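Local coordinates for Afp3 (Serratia entomophila, PDB 6RBN), which probably forms part of the contractile sheath around the tube of the anti-feeding prophage, a phage-tail-like injection system, at residues 51-56 / 117-122; 357-362 / 385-390. All coordinates share one frame; numbering follows the deposited sequence.

Interaction 1 of 2, residues 51-56 / 117-122; sequences GSWLDY and LYFQNG
Phe119, in the last turn of helix 111-120, reaches across to the start of helix 53-59 and packs against the backbone of Ser52 and the indole of Trp53. The contact is helix-end packing inside this myovirus-type tail sheath protein: the last turn of helix 111-120 packs against the chain where it enters helix 53-59. CB of Phe119 points at the opposing segment, and chi1 of -68° sets CG beside its own backbone N, anti to the carbonyl carbon, carrying the ring outward from the helix. CD2 of Phe119 comes to 4.0 Å from CE3 of Trp53, with CE2 of the phenyl a little farther from the same indole carbon. CE1 of Phe119, across the ring, is 4.2 Å from CA of Ser52. The tip of the ring, CZ of Phe119, ends 4.0 Å from C of Ser52, at the peptide that leads into the helix. Trp53 meets the phenyl obliquely through the benzene half of its indole; CD2 of Tyr56 lies over one face of the indole, and Ser112 and Arg116 of helix 111-120 also touch Trp53. No hydrogen bond joins the two segments; the fit is by van der Waals contact. Ser52, whose CB points away from Phe119, makes a weak hydrogen bond through OG to the backbone O of Asp316 of a neighbouring Afp2 chain. The phenyl is sandwiched: CD2 of Tyr118 lies 3.9 Å above the centre of one face, and the backbone N of Trp53 sits over the opposite face, offset toward the rim.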
# COMPACT_ATOMS: atom_id res chain seq x y z
N GLY D 51 -1.60 -34.72 -56.05
CA GLY D 51 -0.91 -33.87 -55.10
C GLY D 51 0.57 -33.67 -55.38
O GLY D 51 1.15 -32.67 -54.96
N SER D 52 1.19 -34.61 -56.09
CA SER D 52 2.60 -34.51 -56.43
C SER D 52 2.84 -35.29 -57.72
O SER D 52 1.92 -35.88 -58.28
CB SER D 52 3.49 -35.02 -55.30
OG SER D 52 3.30 -36.41 -55.09
N TRP D 53 4.09 -35.28 -58.18
CA TRP D 53 4.43 -36.07 -59.36
C TRP D 53 4.41 -37.56 -59.06
O TRP D 53 4.15 -38.38 -59.95
CB TRP D 53 5.79 -35.65 -59.90
CG TRP D 53 6.22 -36.43 -61.09
CD1 TRP D 53 7.15 -37.42 -61.13
CD2 TRP D 53 5.70 -36.33 -62.42
NE1 TRP D 53 7.26 -37.93 -62.40
CE2 TRP D 53 6.38 -37.27 -63.21
CE3 TRP D 53 4.73 -35.52 -63.02
CZ2 TRP D 53 6.12 -37.44 -64.56
CZ3 TRP D 53 4.48 -35.68 -64.37
CH2 TRP D 53 5.17 -36.63 -65.12
N LEU D 54 4.67 -37.93 -57.80
CA LEU D 54 4.60 -39.33 -57.40
C LEU D 54 3.16 -39.85 -57.45
O LEU D 54 2.94 -41.03 -57.71
CB LEU D 54 5.17 -39.49 -55.99
CG LEU D 54 5.42 -40.89 -55.44
CD1 LEU D 54 5.97 -41.81 -56.51
CD2 LEU D 54 6.40 -40.79 -54.31
N ASP D 55 2.19 -38.97 -57.21
CA ASP D 55 0.79 -39.38 -57.32
C ASP D 55 0.38 -39.57 -58.78
O ASP D 55 -0.52 -40.35 -59.08
CB ASP D 55 -0.11 -38.36 -56.64
CG ASP D 55 0.04 -38.35 -55.13
OD1 ASP D 55 0.39 -39.41 -54.57
OD2 ASP D 55 -0.19 -37.29 -54.51
N TYR D 56 1.04 -38.85 -59.69
CA TYR D 56 0.72 -39.00 -61.11
C TYR D 56 1.23 -40.32 -61.65
O TYR D 56 0.58 -40.95 -62.49
CB TYR D 56 1.31 -37.83 -61.90
CG TYR D 56 1.03 -37.91 -63.38
CD1 TYR D 56 -0.23 -37.64 -63.89
CD2 TYR D 56 2.04 -38.25 -64.28
CE1 TYR D 56 -0.48 -37.71 -65.24
CE2 TYR D 56 1.79 -38.32 -65.63
CZ TYR D 56 0.53 -38.05 -66.10
OH TYR D 56 0.28 -38.12 -67.45
N LEU D 117 6.74 -30.27 -66.55
CA LEU D 117 7.08 -28.85 -66.60
C LEU D 117 6.21 -28.01 -65.68
O LEU D 117 6.58 -26.87 -65.38
CB LEU D 117 6.96 -28.35 -68.03
CG LEU D 117 7.96 -29.02 -68.96
CD1 LEU D 117 7.65 -28.59 -70.35
CD2 LEU D 117 9.37 -28.65 -68.58
N TYR D 118 5.07 -28.53 -65.23
CA TYR D 118 4.26 -27.82 -64.25
C TYR D 118 4.91 -27.87 -62.87
O TYR D 118 4.99 -26.85 -62.18
CB TYR D 118 2.85 -28.39 -64.20
CG TYR D 118 2.00 -27.81 -63.10
CD1 TYR D 118 1.54 -26.51 -63.16
CD2 TYR D 118 1.66 -28.58 -61.99
CE1 TYR D 118 0.76 -25.98 -62.15
CE2 TYR D 118 0.90 -28.06 -60.98
CZ TYR D 118 0.45 -26.76 -61.06
OH TYR D 118 -0.32 -26.24 -60.05
N PHE D 119 5.38 -29.04 -62.45
CA PHE D 119 5.94 -29.16 -61.11
C PHE D 119 7.36 -28.61 -61.05
O PHE D 119 7.86 -28.28 -59.96
CB PHE D 119 5.90 -30.61 -60.63
CG PHE D 119 4.51 -31.13 -60.39
CD1 PHE D 119 3.81 -30.75 -59.26
CD2 PHE D 119 3.93 -32.02 -61.26
CE1 PHE D 119 2.55 -31.23 -59.02
CE2 PHE D 119 2.66 -32.51 -61.02
CZ PHE D 119 1.97 -32.11 -59.91
N GLN D 120 8.05 -28.52 -62.19
CA GLN D 120 9.36 -27.87 -62.21
C GLN D 120 9.25 -26.36 -62.07
O GLN D 120 10.21 -25.71 -61.65
CB GLN D 120 10.12 -28.21 -63.49
CG GLN D 120 10.66 -29.62 -63.54
CD GLN D 120 11.35 -29.92 -64.85
OE1 GLN D 120 11.43 -29.07 -65.74
NE2 GLN D 120 11.84 -31.15 -64.99
N ASN D 121 8.11 -25.79 -62.41
CA ASN D 121 7.91 -24.35 -62.37
C ASN D 121 7.09 -23.90 -61.17
O ASN D 121 6.67 -22.74 -61.13
CB ASN D 121 7.24 -23.88 -63.66
CG ASN D 121 8.16 -23.95 -64.85
OD1 ASN D 121 9.30 -23.51 -64.78
ND2 ASN D 121 7.68 -24.51 -65.94
N GLY D 122 6.87 -24.77 -60.19
CA GLY D 122 6.00 -24.45 -59.08
C GLY D 122 4.74 -25.30 -59.10
O GLY D 122 3.82 -25.04 -59.87

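Interaction 2 of 2, residues 357-362 / 385-390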
# COMPACT_ATOMS: atom_id res chain seq x y z
N GLU D 357 -12.41 -12.15 -53.03
CA GLU D 357 -13.80 -12.60 -53.01
C GLU D 357 -13.90 -14.08 -52.64
O GLU D 357 -14.91 -14.51 -52.08
CB GLU D 357 -14.46 -12.35 -54.36
CG GLU D 357 -14.74 -10.89 -54.67
CD GLU D 357 -15.19 -10.69 -56.10
OE1 GLU D 357 -15.16 -11.66 -56.88
OE2 GLU D 357 -15.56 -9.55 -56.45
N ARG D 358 -12.87 -14.86 -52.95
CA ARG D 358 -12.90 -16.28 -52.62
C ARG D 358 -12.64 -16.51 -51.14
O ARG D 358 -13.21 -17.42 -50.53
CB ARG D 358 -11.87 -17.03 -53.47
CG ARG D 358 -11.91 -18.53 -53.35
CD ARG D 358 -10.88 -19.18 -54.26
NE ARG D 358 -11.15 -18.89 -55.67
CZ ARG D 358 -10.35 -18.16 -56.45
NH1 ARG D 358 -9.23 -17.65 -55.96
NH2 ARG D 358 -10.68 -17.95 -57.71
N ASP D 359 -11.79 -15.68 -50.53
CA ASP D 359 -11.46 -15.87 -49.12
C ASP D 359 -12.47 -15.22 -48.19
O ASP D 359 -12.64 -15.68 -47.06
CB ASP D 359 -10.06 -15.32 -48.84
CG ASP D 359 -8.97 -16.14 -49.48
OD1 ASP D 359 -9.18 -17.35 -49.66
OD2 ASP D 359 -7.91 -15.57 -49.80
N ILE D 360 -13.13 -14.15 -48.64
CA ILE D 360 -14.25 -13.61 -47.88
C ILE D 360 -15.42 -14.58 -47.90
O ILE D 360 -16.09 -14.77 -46.87
CB ILE D 360 -14.63 -12.21 -48.43
CG1 ILE D 360 -13.55 -11.20 -48.07
CG2 ILE D 360 -15.97 -11.73 -47.92
CD1 ILE D 360 -13.71 -9.88 -48.76
N LYS D 361 -15.66 -15.24 -49.03
CA LYS D 361 -16.74 -16.21 -49.14
C LYS D 361 -16.51 -17.42 -48.24
O LYS D 361 -17.46 -17.94 -47.64
CB LYS D 361 -16.89 -16.65 -50.60
CG LYS D 361 -18.03 -17.61 -50.86
CD LYS D 361 -18.12 -17.94 -52.34
CE LYS D 361 -19.23 -18.92 -52.61
NZ LYS D 361 -19.33 -19.26 -54.06
N LYS D 362 -15.26 -17.85 -48.10
CA LYS D 362 -14.97 -18.96 -47.19
C LYS D 362 -15.05 -18.55 -45.73
O LYS D 362 -15.16 -19.42 -44.86
CB LYS D 362 -13.59 -19.53 -47.48
CG LYS D 362 -13.51 -20.33 -48.77
CD LYS D 362 -12.09 -20.80 -49.07
CE LYS D 362 -11.82 -22.20 -48.53
NZ LYS D 362 -11.70 -22.26 -47.05
N ASP D 385 -13.68 -6.80 -42.38
CA ASP D 385 -12.75 -5.72 -42.05
C ASP D 385 -11.43 -6.25 -41.50
O ASP D 385 -10.38 -5.63 -41.70
CB ASP D 385 -13.39 -4.78 -41.04
CG ASP D 385 -12.56 -3.55 -40.77
OD1 ASP D 385 -12.56 -2.63 -41.62
OD2 ASP D 385 -11.91 -3.49 -39.71
N ASN D 386 -11.46 -7.39 -40.80
CA ASN D 386 -10.21 -8.00 -40.35
C ASN D 386 -9.45 -8.62 -41.51
O ASN D 386 -8.21 -8.67 -41.48
CB ASN D 386 -10.48 -9.06 -39.29
CG ASN D 386 -10.92 -8.48 -37.98
OD1 ASN D 386 -10.43 -7.43 -37.56
ND2 ASN D 386 -11.82 -9.17 -37.30
N TYR D 387 -10.15 -9.10 -42.53
CA TYR D 387 -9.47 -9.67 -43.69
C TYR D 387 -8.85 -8.58 -44.55
O TYR D 387 -7.71 -8.71 -45.01
CB TYR D 387 -10.44 -10.51 -44.51
CG TYR D 387 -9.80 -11.12 -45.73
CD1 TYR D 387 -8.95 -12.20 -45.62
CD2 TYR D 387 -10.03 -10.60 -47.00
CE1 TYR D 387 -8.35 -12.75 -46.73
CE2 TYR D 387 -9.44 -11.14 -48.11
CZ TYR D 387 -8.60 -12.21 -47.97
OH TYR D 387 -8.00 -12.76 -49.07
N LEU D 388 -9.59 -7.50 -44.79
CA LEU D 388 -9.09 -6.43 -45.65
C LEU D 388 -8.01 -5.61 -44.98
O LEU D 388 -7.23 -4.95 -45.67
CB LEU D 388 -10.23 -5.52 -46.07
CG LEU D 388 -11.32 -6.14 -46.94
CD1 LEU D 388 -12.40 -5.12 -47.20
CD2 LEU D 388 -10.73 -6.65 -48.23
N TYR D 389 -7.93 -5.62 -43.65
CA TYR D 389 -6.84 -4.93 -42.98
C TYR D 389 -5.53 -5.68 -43.15
O TYR D 389 -4.48 -5.05 -43.33
CB TYR D 389 -7.14 -4.74 -41.50
CG TYR D 389 -6.07 -3.97 -40.76
CD1 TYR D 389 -5.98 -2.59 -40.88
CD2 TYR D 389 -5.15 -4.63 -39.96
CE1 TYR D 389 -5.00 -1.89 -40.22
CE2 TYR D 389 -4.17 -3.93 -39.30
CZ TYR D 389 -4.10 -2.56 -39.43
OH TYR D 389 -3.12 -1.87 -38.76
N ARG D 390 -5.55 -7.01 -43.09
CA ARG D 390 -4.32 -7.76 -43.22
C ARG D 390 -3.93 -8.01 -44.67
O ARG D 390 -2.90 -8.64 -44.92
CB ARG D 390 -4.40 -9.09 -42.46
CG ARG D 390 -5.41 -10.08 -42.98
CD ARG D 390 -5.31 -11.39 -42.21
NE ARG D 390 -5.66 -11.25 -40.80
CZ ARG D 390 -6.87 -11.44 -40.30
NH1 ARG D 390 -7.87 -11.80 -41.09
NH2 ARG D 390 -7.09 -11.29 -39.00
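Helices 357-362 and 385-390 run roughly antiparallel, their axes 10.8 Å apart at closest approach with an angle of 147° between their directions, and the backbones come nearest at Ile360 and Tyr387. The two belong to longer helices, 347-364 and 374-392, which form a helical hairpin in the C-terminal domain of the sheath protein. Tyr387 spans most of the gap: CG is anti to the backbone N (chi1 179°), its CB points toward the other helix, and the ring meets two successive residues there. Ile360 meets the ring obliquely, its CG1 3.7 Å from CD2 of Tyr387. Farther out, CB of Asp359 packs obliquely against the phenol end, 3.5 Å from CZ of Tyr387. The carboxylate of Asp359 is turned steeply to the ring, the planes 74° apart, and its OD2 is 2.9 Å from OH of Tyr387. CD1 of Ile360 approaches CD2 of Leu388 at 4.4 Å, a looser contact that continues the apolar strip from the tyrosine ring. Leu388 also packs on Val408, Val430 and Met432, linking the hairpin to strands 406-409 and 425-432, whereas Ile360 also meets Phe348 of a neighbouring Afp2 chain. The contact thus grades from an aliphatic side, where Ile360 and Leu388 are buried, to a polar margin, where Asp359 and Tyr387 are partly exposed. Such a layout lets the tyrosine act amphipathically, its ring carbons joining the apolar strip while its hydroxyl lies beside a carboxylate at the more open margin, where a negative charge would probably be tolerated more easily than among the aliphatic groups.

How the interactions relate
Interaction 1 comes first along the chain and is complete before interaction 2 begins. Their centres lie 29 Å apart and their nearest atoms about 13 Å apart, so the two do not touch, and they share no helix. Interaction 1 joins helix 53-59 to helix 111-120, whereas interaction 2 closes the hairpin of helices 347-364 and 374-392 within the C-terminal sheath domain. Both are intrachain contacts with Afp2 chains in their surroundings, and helix 374-392 also faces an Afp1 chain. Packing within the subunit therefore adjoins intersubunit surfaces in both regions, consistent with a protein built into a helical sheath-tube assembly.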